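PDB 6BHC: pseudopodium-enriched atypical kinase 1 from Homo sapiens, which is a pseudokinase whose kinase fold dimerises in an unusual way, and probably acts as a signalling scaffold more than as an enzyme. Local coordinates for residues A[45-50]-A[149-154]; A[52-57]-A[88-93]; A[111-114]-A[118-121]; A[105-110]-A[244-249]. The protein carries 1 engineered substitution. One frame throughout, in Å; residues are numbered along the deposited sequence.

How the interactions relate
From the N terminus, residues 45-50 open interaction 1 in the loop between the first helix, 16-39, and the N-lobe sheet. Interaction 2 starts at 52-57 and closes at 88-93 on strand 85-91, nested inside interaction 1. Next comes helix 104-109, where 105-110 opens interaction 4, followed by the short loop of interaction 3 (111-114 with 118-121), which lies within both interactions 1 and 4. Interaction 1 then closes at 149-154, but interaction 4 closes only at 244-249, so these two cross. The first two fasten the N-terminal lead to the sheet; interaction 3 folds the helix-to-strand loop on itself, and interaction 4 joins helix 104-109 to the chain around strand 247-248.

Interaction 1 of 4, residues A[45-50]-A[149-154]; sequences DQLRFG and ITREVP
The backbone O of D45 is gripped by both terminal nitrogens of R151. NH1 gives the sound bond to D45 O, 3.2 Å long and nearly straight (N-H...O 160°), with the oxygen lying at the guanidinium edge in its plane. NH2 adds a weak second bond to the same D45 O at 3.5 Å. R151 gets there with a chain extended from CG to NE and a quarter turn at the end (chi4 96°), which swings both terminal nitrogens towards the carbonyl. Just beyond, L47 sets CD2 beside R151 NH1. Further along, the F49 ring brings CZ to within 3.9 Å of I149 CG1, an apolar touch. A methionine in place of R151 would probably leave D45 O without its two donors and this end of the segment less firmly held. I149 and T150 end strand 143-150, and R151 starts the link that in kinases becomes the hinge. The 45-50 lead is laid along the outside of the N-lobe sheet: L47 bonds the backbone of C121, F49 meets F124 of strand 123-128, and I149 packs on V88 of strand 85-91.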
# COMPACT_ATOMS: atom_id res chain seq x y z
N ASP A 45 -2.15 26.38 15.42
CA ASP A 45 -2.08 27.35 16.49
C ASP A 45 -2.52 28.72 15.98
O ASP A 45 -2.13 29.15 14.90
CB ASP A 45 -0.66 27.43 17.06
CG ASP A 45 -0.18 26.11 17.61
OD1 ASP A 45 -1.03 25.27 17.98
OD2 ASP A 45 1.05 25.90 17.68
N GLN A 46 -3.34 29.40 16.77
CA GLN A 46 -3.83 30.71 16.38
C GLN A 46 -2.71 31.74 16.44
O GLN A 46 -1.81 31.67 17.29
CB GLN A 46 -4.99 31.15 17.27
CG GLN A 46 -6.32 30.50 16.91
CD GLN A 46 -7.51 31.25 17.48
OE1 GLN A 46 -7.37 32.09 18.37
NE2 GLN A 46 -8.70 30.95 16.96
N LEU A 47 -2.77 32.71 15.54
CA LEU A 47 -1.78 33.77 15.50
C LEU A 47 -2.12 34.86 16.52
O LEU A 47 -3.24 34.92 17.05
CB LEU A 47 -1.71 34.38 14.09
CG LEU A 47 -1.40 33.40 12.96
CD1 LEU A 47 -1.52 34.08 11.61
CD2 LEU A 47 -0.02 32.79 13.15
N ARG A 48 -1.14 35.71 16.79
CA ARG A 48 -1.30 36.86 17.67
C ARG A 48 -1.27 38.13 16.85
O ARG A 48 -0.41 38.28 15.97
CB ARG A 48 -0.21 36.88 18.74
CG ARG A 48 -0.26 35.71 19.70
CD ARG A 48 0.84 35.80 20.75
NE ARG A 48 0.81 34.67 21.68
CZ ARG A 48 1.67 34.49 22.67
NH1 ARG A 48 2.66 35.36 22.86
NH2 ARG A 48 1.56 33.44 23.46
N PHE A 49 -2.21 39.04 17.12
CA PHE A 49 -2.35 40.27 16.36
C PHE A 49 -2.28 41.47 17.30
O PHE A 49 -2.68 41.39 18.47
CB PHE A 49 -3.67 40.29 15.58
CG PHE A 49 -3.85 39.12 14.67
CD1 PHE A 49 -3.13 39.02 13.49
CD2 PHE A 49 -4.74 38.11 14.98
CE1 PHE A 49 -3.29 37.94 12.64
CE2 PHE A 49 -4.91 37.02 14.14
CZ PHE A 49 -4.18 36.94 12.97
N GLY A 50 -1.78 42.58 16.78
CA GLY A 50 -1.62 43.78 17.57
C GLY A 50 -1.58 45.07 16.78
O GLY A 50 -2.57 45.46 16.16
N ILE A 149 -8.77 35.18 9.66
CA ILE A 149 -7.69 34.55 8.92
C ILE A 149 -7.89 33.04 8.95
O ILE A 149 -8.19 32.47 10.02
CB ILE A 149 -6.31 34.93 9.49
CG1 ILE A 149 -6.20 36.45 9.63
CG2 ILE A 149 -5.19 34.40 8.59
CD1 ILE A 149 -6.40 37.20 8.34
N THR A 150 -7.74 32.39 7.80
CA THR A 150 -7.87 30.94 7.70
C THR A 150 -6.76 30.39 6.82
O THR A 150 -6.27 31.08 5.91
CB THR A 150 -9.24 30.53 7.14
OG1 THR A 150 -9.28 29.10 6.98
CG2 THR A 150 -9.50 31.19 5.80
N ARG A 151 -6.36 29.15 7.10
CA ARG A 151 -5.30 28.50 6.34
C ARG A 151 -5.82 27.70 5.15
O ARG A 151 -5.04 27.37 4.25
CB ARG A 151 -4.47 27.59 7.24
CG ARG A 151 -3.67 28.33 8.30
CD ARG A 151 -2.71 27.40 9.04
NE ARG A 151 -1.78 28.14 9.90
CZ ARG A 151 -1.96 28.35 11.20
NH1 ARG A 151 -1.06 29.04 11.89
NH2 ARG A 151 -3.04 27.87 11.81
N GLU A 152 -7.11 27.37 5.14
CA GLU A 152 -7.73 26.66 4.01
C GLU A 152 -8.31 27.70 3.08
O GLU A 152 -9.37 28.28 3.35
CB GLU A 152 -8.79 25.68 4.50
CG GLU A 152 -8.25 24.51 5.32
CD GLU A 152 -7.91 24.90 6.75
OE1 GLU A 152 -8.49 25.88 7.26
OE2 GLU A 152 -7.05 24.22 7.36
N VAL A 153 -7.63 27.95 1.96
CA VAL A 153 -8.01 29.01 1.04
C VAL A 153 -9.17 28.56 0.16
O VAL A 153 -9.03 27.57 -0.58
CB VAL A 153 -6.81 29.44 0.17
CG1 VAL A 153 -7.25 30.45 -0.88
CG2 VAL A 153 -5.71 30.03 1.05
N PRO A 154 -10.31 29.23 0.20
CA PRO A 154 -11.41 28.87 -0.69
C PRO A 154 -11.21 29.43 -2.09
O PRO A 154 -10.81 30.58 -2.27
CB PRO A 154 -12.64 29.50 -0.01
CG PRO A 154 -12.08 30.68 0.70
CD PRO A 154 -10.69 30.30 1.14

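Interaction 2 of 4, residues A[52-57]-A[88-93]; sequences DSWSDF and VKICKS
Strand 85-91, the third strand of a kinase N-lobe, presents V88 and I90 on one side of the sheet, where W54 and F57 of the N-terminal lead come down on them. V88 is the residue they share, one methyl for each aromatic. Its CG1 stands anti to the backbone N (chi1 169°) and meets W54 CZ3 at 4.1 Å. CG2, the other branch, goes to F57, with F57 CD2 4.0 Å away and F57 CB equally near. One step along on the same side, I90 reaches out with CD1 to W54 CH2 at 4.1 Å. The indole thus spans two strand residues with the far end of its six-membered ring, crossing both side chains at about a right angle, whereas F57 and V88 meet at a slant.

Between V88 and I90 sits K89, in the Ala-Val-Lys sequence that marks the strand-three lysine of kinases; it turns to the other side of the sheet, where NZ pairs with D70 in a salt bridge and bonds Q118 OE1. On the aromatic side, W54 belongs to a turn of helical backbone angles, in which D56 N bonds S53 O at 3.1 Å. That turn delivers the chain into strand 57-59, where the F57 ring stacks with Y78. The indole also rests on A126 and V128 of strand 123-128, and F57 on F124 of the same strand.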
# COMPACT_ATOMS: atom_id res chain seq x y z
N ASP A 52 -1.47 47.23 14.04
CA ASP A 52 -1.69 47.21 12.59
C ASP A 52 -1.34 45.84 12.00
O ASP A 52 -0.43 45.69 11.19
CB ASP A 52 -0.89 48.32 11.91
CG ASP A 52 -1.69 49.61 11.78
OD1 ASP A 52 -2.93 49.53 11.72
OD2 ASP A 52 -1.07 50.69 11.73
N SER A 53 -2.11 44.83 12.42
CA SER A 53 -1.96 43.51 11.82
C SER A 53 -2.59 43.44 10.44
O SER A 53 -2.29 42.51 9.68
CB SER A 53 -2.57 42.45 12.74
OG SER A 53 -1.89 42.42 13.98
N TRP A 54 -3.46 44.39 10.10
CA TRP A 54 -4.01 44.45 8.75
C TRP A 54 -2.93 44.73 7.71
O TRP A 54 -3.04 44.30 6.56
CB TRP A 54 -5.10 45.52 8.68
CG TRP A 54 -5.52 45.87 7.28
CD1 TRP A 54 -5.15 46.98 6.57
CD2 TRP A 54 -6.37 45.11 6.42
NE1 TRP A 54 -5.73 46.95 5.32
CE2 TRP A 54 -6.49 45.82 5.21
CE3 TRP A 54 -7.06 43.90 6.57
CZ2 TRP A 54 -7.26 45.35 4.15
CZ3 TRP A 54 -7.82 43.44 5.51
CH2 TRP A 54 -7.92 44.17 4.31
N SER A 55 -1.87 45.44 8.11
CA SER A 55 -0.76 45.71 7.20
C SER A 55 0.17 44.52 7.03
O SER A 55 0.97 44.50 6.08
CB SER A 55 0.04 46.92 7.71
OG SER A 55 1.14 47.20 6.86
N ASP A 56 0.10 43.53 7.92
CA ASP A 56 0.93 42.34 7.82
C ASP A 56 0.41 41.32 6.82
O ASP A 56 1.08 40.31 6.58
CB ASP A 56 1.07 41.67 9.19
CG ASP A 56 1.95 42.46 10.14
OD1 ASP A 56 2.83 43.21 9.66
OD2 ASP A 56 1.76 42.34 11.37
N PHE A 57 -0.75 41.55 6.23
CA PHE A 57 -1.34 40.65 5.24
C PHE A 57 -1.32 41.34 3.89
O PHE A 57 -2.17 42.18 3.59
CB PHE A 57 -2.75 40.24 5.65
CG PHE A 57 -2.80 39.33 6.84
CD1 PHE A 57 -2.88 39.84 8.12
CD2 PHE A 57 -2.74 37.95 6.68
CE1 PHE A 57 -2.92 39.00 9.22
CE2 PHE A 57 -2.78 37.11 7.77
CZ PHE A 57 -2.86 37.63 9.04
N VAL A 88 -7.69 35.91 3.75
CA VAL A 88 -8.26 36.97 4.57
C VAL A 88 -9.76 36.97 4.37
O VAL A 88 -10.25 37.17 3.25
CB VAL A 88 -7.65 38.34 4.22
CG1 VAL A 88 -8.44 39.45 4.88
CG2 VAL A 88 -6.19 38.39 4.64
N LYS A 89 -10.50 36.73 5.45
CA LYS A 89 -11.96 36.67 5.42
C LYS A 89 -12.51 37.96 6.01
O LYS A 89 -12.38 38.20 7.22
CB LYS A 89 -12.46 35.44 6.17
CG LYS A 89 -13.97 35.28 6.19
CD LYS A 89 -14.39 34.09 7.03
CE LYS A 89 -15.91 33.94 7.05
NZ LYS A 89 -16.35 32.75 7.84
N ILE A 90 -13.13 38.79 5.18
CA ILE A 90 -13.68 40.07 5.59
C ILE A 90 -15.19 39.91 5.70
O ILE A 90 -15.90 39.85 4.68
CB ILE A 90 -13.31 41.19 4.60
CG1 ILE A 90 -11.81 41.16 4.30
CG2 ILE A 90 -13.71 42.55 5.17
CD1 ILE A 90 -11.38 42.19 3.27
N CYS A 91 -15.70 39.87 6.93
CA CYS A 91 -17.10 39.55 7.17
C CYS A 91 -18.00 40.74 6.86
O CYS A 91 -17.57 41.90 6.84
CB CYS A 91 -17.28 39.10 8.62
SG CYS A 91 -16.24 37.69 9.07
N LYS A 92 -19.27 40.44 6.61
CA LYS A 92 -20.21 41.48 6.20
C LYS A 92 -20.79 42.25 7.38
O LYS A 92 -21.19 43.41 7.22
CB LYS A 92 -21.34 40.86 5.37
CG LYS A 92 -20.87 40.22 4.07
CD LYS A 92 -22.04 39.62 3.29
CE LYS A 92 -21.57 39.01 1.98
NZ LYS A 92 -22.70 38.39 1.23
N SER A 93 -20.83 41.65 8.56
CA SER A 93 -21.39 42.31 9.73
C SER A 93 -20.67 41.87 11.01
O SER A 93 -20.63 42.61 11.99
CB SER A 93 -22.89 42.01 9.85
OG SER A 93 -23.60 42.55 8.75

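Interaction 3 of 4, residues A[111-114]-A[118-121]; sequences LAVH and QQDC
Q119 points its CG opposite its own carbonyl carbon (chi1 -48°) and then runs out straight (chi2 171°), so its amide arrives alongside V113. The V113 methyl CG1 is likewise opposite its carbonyl carbon, chi1 -61°, and faces the oxygen end of that amide. OE1 of Q119 lies 3.7 Å from V113 CG1 and 4.0 Å from V113 CB, the two side chains meeting at a slant. The amide nitrogen goes towards the main chain instead, with Q119 NE2 4.0 Å from H114 O, too long to count as a hydrogen bond. The imidazole of H114 leads elsewhere: ND1 accepts a hydrogen bond from the backbone N of N116, and the ring meets that of H193.

Both segments belong to the loop that in kinases joins helix C, here 104-109, to the fourth strand, here 123-128. The rest of the loop is tied down on its flanks. A112 bonds H193 and Y197, while the Q118 amide bonds K89 and Y73 and D120 pairs with R108. Replacing Q119 by an alanine would probably leave V113 CG1 without its neighbour and open a gap between the two limbs of the loop. Between V113 and Q119 there is van der Waals contact of a methyl with an amide, and no hydrogen bond, a fit that sets no strict direction and should tolerate small shifts of this surface loop.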
# COMPACT_ATOMS: atom_id res chain seq x y z
N LEU A 111 -16.05 24.10 18.67
CA LEU A 111 -16.09 22.79 18.03
C LEU A 111 -14.68 22.28 17.78
O LEU A 111 -13.80 23.05 17.38
CB LEU A 111 -16.86 22.86 16.71
CG LEU A 111 -18.21 23.57 16.71
CD1 LEU A 111 -18.75 23.65 15.29
CD2 LEU A 111 -19.19 22.87 17.63
N ALA A 112 -14.47 20.99 18.02
CA ALA A 112 -13.21 20.36 17.64
C ALA A 112 -13.06 20.40 16.13
O ALA A 112 -14.04 20.43 15.38
CB ALA A 112 -13.16 18.92 18.15
N VAL A 113 -11.80 20.40 15.68
CA VAL A 113 -11.53 20.57 14.26
C VAL A 113 -12.13 19.41 13.47
O VAL A 113 -12.22 18.27 13.95
CB VAL A 113 -10.02 20.69 13.99
CG1 VAL A 113 -9.45 21.91 14.70
CG2 VAL A 113 -9.29 19.43 14.43
N HIS A 114 -12.58 19.71 12.25
CA HIS A 114 -13.17 18.71 11.38
C HIS A 114 -12.82 19.06 9.94
O HIS A 114 -12.71 20.23 9.57
CB HIS A 114 -14.69 18.63 11.55
CG HIS A 114 -15.31 17.45 10.87
ND1 HIS A 114 -15.67 17.46 9.54
CD2 HIS A 114 -15.63 16.22 11.34
CE1 HIS A 114 -16.19 16.29 9.22
NE2 HIS A 114 -16.18 15.52 10.29
N GLN A 118 -15.17 24.83 8.78
CA GLN A 118 -14.17 25.88 8.61
C GLN A 118 -13.37 26.09 9.89
O GLN A 118 -13.93 26.18 10.98
CB GLN A 118 -14.84 27.18 8.18
CG GLN A 118 -13.85 28.30 7.89
CD GLN A 118 -14.50 29.49 7.23
OE1 GLN A 118 -15.55 29.96 7.66
NE2 GLN A 118 -13.87 30.00 6.17
N GLN A 119 -12.05 26.17 9.74
CA GLN A 119 -11.13 26.50 10.81
C GLN A 119 -10.58 27.91 10.60
O GLN A 119 -10.54 28.42 9.48
CB GLN A 119 -9.97 25.50 10.88
CG GLN A 119 -10.39 24.04 10.84
CD GLN A 119 -9.20 23.11 10.68
OE1 GLN A 119 -8.22 23.20 11.43
NE2 GLN A 119 -9.27 22.22 9.70
N ASP A 120 -10.15 28.53 11.69
CA ASP A 120 -9.53 29.84 11.63
C ASP A 120 -8.33 29.87 12.57
O ASP A 120 -8.28 29.12 13.55
CB ASP A 120 -10.52 30.96 12.00
CG ASP A 120 -10.93 30.92 13.46
OD1 ASP A 120 -10.25 31.56 14.29
OD2 ASP A 120 -11.94 30.25 13.77
N CYS A 121 -7.37 30.74 12.26
CA CYS A 121 -6.17 30.90 13.07
C CYS A 121 -6.08 32.32 13.64
O CYS A 121 -4.98 32.82 13.89
CB CYS A 121 -4.92 30.56 12.27
SG CYS A 121 -4.69 31.52 10.76

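Interaction 4 of 4, residues A[105-110]-A[244-249]; sequences LAVRQS and SQAKQK
V107 and A246 bring the short helix 104-109, which holds the place of the kinase helix C, against the start of what would be the activation segment. N242, F243 and S244 fall about where active kinases carry Asp-Phe-Gly, and strand 247-248 pairs with 199-200, as the strand after that motif does with the one leading into the catalytic loop.

The apolar part is small. V107 CG1, placed anti to the backbone N at chi1 174°, touches A246 CB at 3.9 Å; both residues are buried. V199 of strand 199-200 also packs on V107, so the valine reaches from the helix to both A246 and that strand.

The polar side is looser across the contact. Q248 points its CB towards the helix, and its OE1 stops 4.3 Å from S110 OG, an approach with no bond in it. Next to V107 on the helix, R108 has its NH1 held by D120 OD2 in a salt bridge and by the O of Q118, and its side chain touches F243. A246 O, for its part, accepts from H103 NE2 just ahead of the helix.

The helix itself is closed by hydrogen bonds within 105-110. Q109 N bonds L105 O at 2.8 Å, and S110 N gives a weak bond to V107 O. The serine hydroxyl reaches the same oxygen: S110 OG donates to V107 O at 2.7 Å, tilted 34° from the carbonyl plane.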
# COMPACT_ATOMS: atom_id res chain seq x y z
N LEU A 105 -18.18 33.12 15.14
CA LEU A 105 -16.91 32.68 15.71
C LEU A 105 -17.11 31.98 17.05
O LEU A 105 -16.42 31.01 17.35
CB LEU A 105 -15.96 33.87 15.87
CG LEU A 105 -15.41 34.50 14.59
CD1 LEU A 105 -14.63 35.76 14.90
CD2 LEU A 105 -14.54 33.50 13.84
N ALA A 106 -18.06 32.46 17.86
CA ALA A 106 -18.27 31.87 19.18
C ALA A 106 -18.74 30.43 19.08
O ALA A 106 -18.24 29.56 19.81
CB ALA A 106 -19.27 32.71 19.97
N VAL A 107 -19.69 30.15 18.19
CA VAL A 107 -20.21 28.79 18.08
C VAL A 107 -19.19 27.87 17.42
O VAL A 107 -18.99 26.73 17.85
CB VAL A 107 -21.55 28.80 17.31
CG1 VAL A 107 -22.03 27.38 17.05
CG2 VAL A 107 -22.60 29.58 18.08
N ARG A 108 -18.51 28.36 16.38
CA ARG A 108 -17.57 27.52 15.63
C ARG A 108 -16.27 27.28 16.40
O ARG A 108 -15.65 26.23 16.22
CB ARG A 108 -17.28 28.16 14.27
CG ARG A 108 -16.53 27.26 13.31
CD ARG A 108 -16.53 27.86 11.91
NE ARG A 108 -16.05 29.24 11.91
CZ ARG A 108 -14.76 29.58 11.88
NH1 ARG A 108 -13.82 28.65 11.87
NH2 ARG A 108 -14.42 30.86 11.88
N GLN A 109 -15.85 28.22 17.24
CA GLN A 109 -14.62 28.04 18.00
C GLN A 109 -14.77 26.97 19.08
O GLN A 109 -13.77 26.37 19.48
CB GLN A 109 -14.19 29.36 18.64
CG GLN A 109 -12.81 29.37 19.26
CD GLN A 109 -12.43 30.73 19.81
OE1 GLN A 109 -13.13 31.71 19.58
NE2 GLN A 109 -11.33 30.79 20.55
N SER A 110 -15.99 26.70 19.53
CA SER A 110 -16.23 25.68 20.55
C SER A 110 -16.24 24.27 19.98
O SER A 110 -16.41 23.31 20.75
CB SER A 110 -17.56 25.95 21.27
OG SER A 110 -18.65 25.91 20.36
N SER A 244 -23.58 32.13 11.50
CA SER A 244 -24.23 33.30 12.09
C SER A 244 -25.62 32.97 12.62
O SER A 244 -26.09 33.62 13.57
CB SER A 244 -24.31 34.43 11.07
OG SER A 244 -23.04 34.71 10.51
N GLN A 245 -26.29 31.98 12.03
CA GLN A 245 -27.63 31.59 12.45
C GLN A 245 -27.63 30.33 13.30
O GLN A 245 -28.70 29.77 13.57
CB GLN A 245 -28.52 31.37 11.22
CG GLN A 245 -28.46 32.49 10.18
CD GLN A 245 -29.30 33.69 10.56
OE1 GLN A 245 -28.86 34.57 11.29
NE2 GLN A 245 -30.53 33.72 10.05
N ALA A 246 -26.46 29.86 13.73
CA ALA A 246 -26.37 28.58 14.41
C ALA A 246 -27.02 28.64 15.79
O ALA A 246 -26.88 29.62 16.52
CB ALA A 246 -24.90 28.16 14.54
N LYS A 247 -27.73 27.57 16.13
CA LYS A 247 -28.37 27.44 17.43
C LYS A 247 -27.55 26.49 18.31
O LYS A 247 -27.03 25.48 17.83
CB LYS A 247 -29.80 26.91 17.29
CG LYS A 247 -30.71 27.79 16.45
CD LYS A 247 -30.90 29.15 17.09
CE LYS A 247 -31.85 30.01 16.27
NZ LYS A 247 -32.06 31.34 16.90
N GLN A 248 -27.45 26.84 19.59
CA GLN A 248 -26.69 26.06 20.56
C GLN A 248 -27.62 25.68 21.71
O GLN A 248 -28.00 26.54 22.51
CB GLN A 248 -25.48 26.85 21.08
CG GLN A 248 -24.74 26.19 22.22
CD GLN A 248 -23.72 25.17 21.75
OE1 GLN A 248 -22.89 25.46 20.89
NE2 GLN A 248 -23.79 23.96 22.30
N LYS A 249 -28.00 24.41 21.78
CA LYS A 249 -28.88 23.94 22.84
C LYS A 249 -28.07 23.37 24.00
O LYS A 249 -28.02 22.16 24.21
CB LYS A 249 -29.86 22.88 22.31
CG LYS A 249 -31.00 22.58 23.27
CD LYS A 249 -31.81 21.38 22.82
CE LYS A 249 -32.91 21.06 23.83
NZ LYS A 249 -33.65 19.82 23.47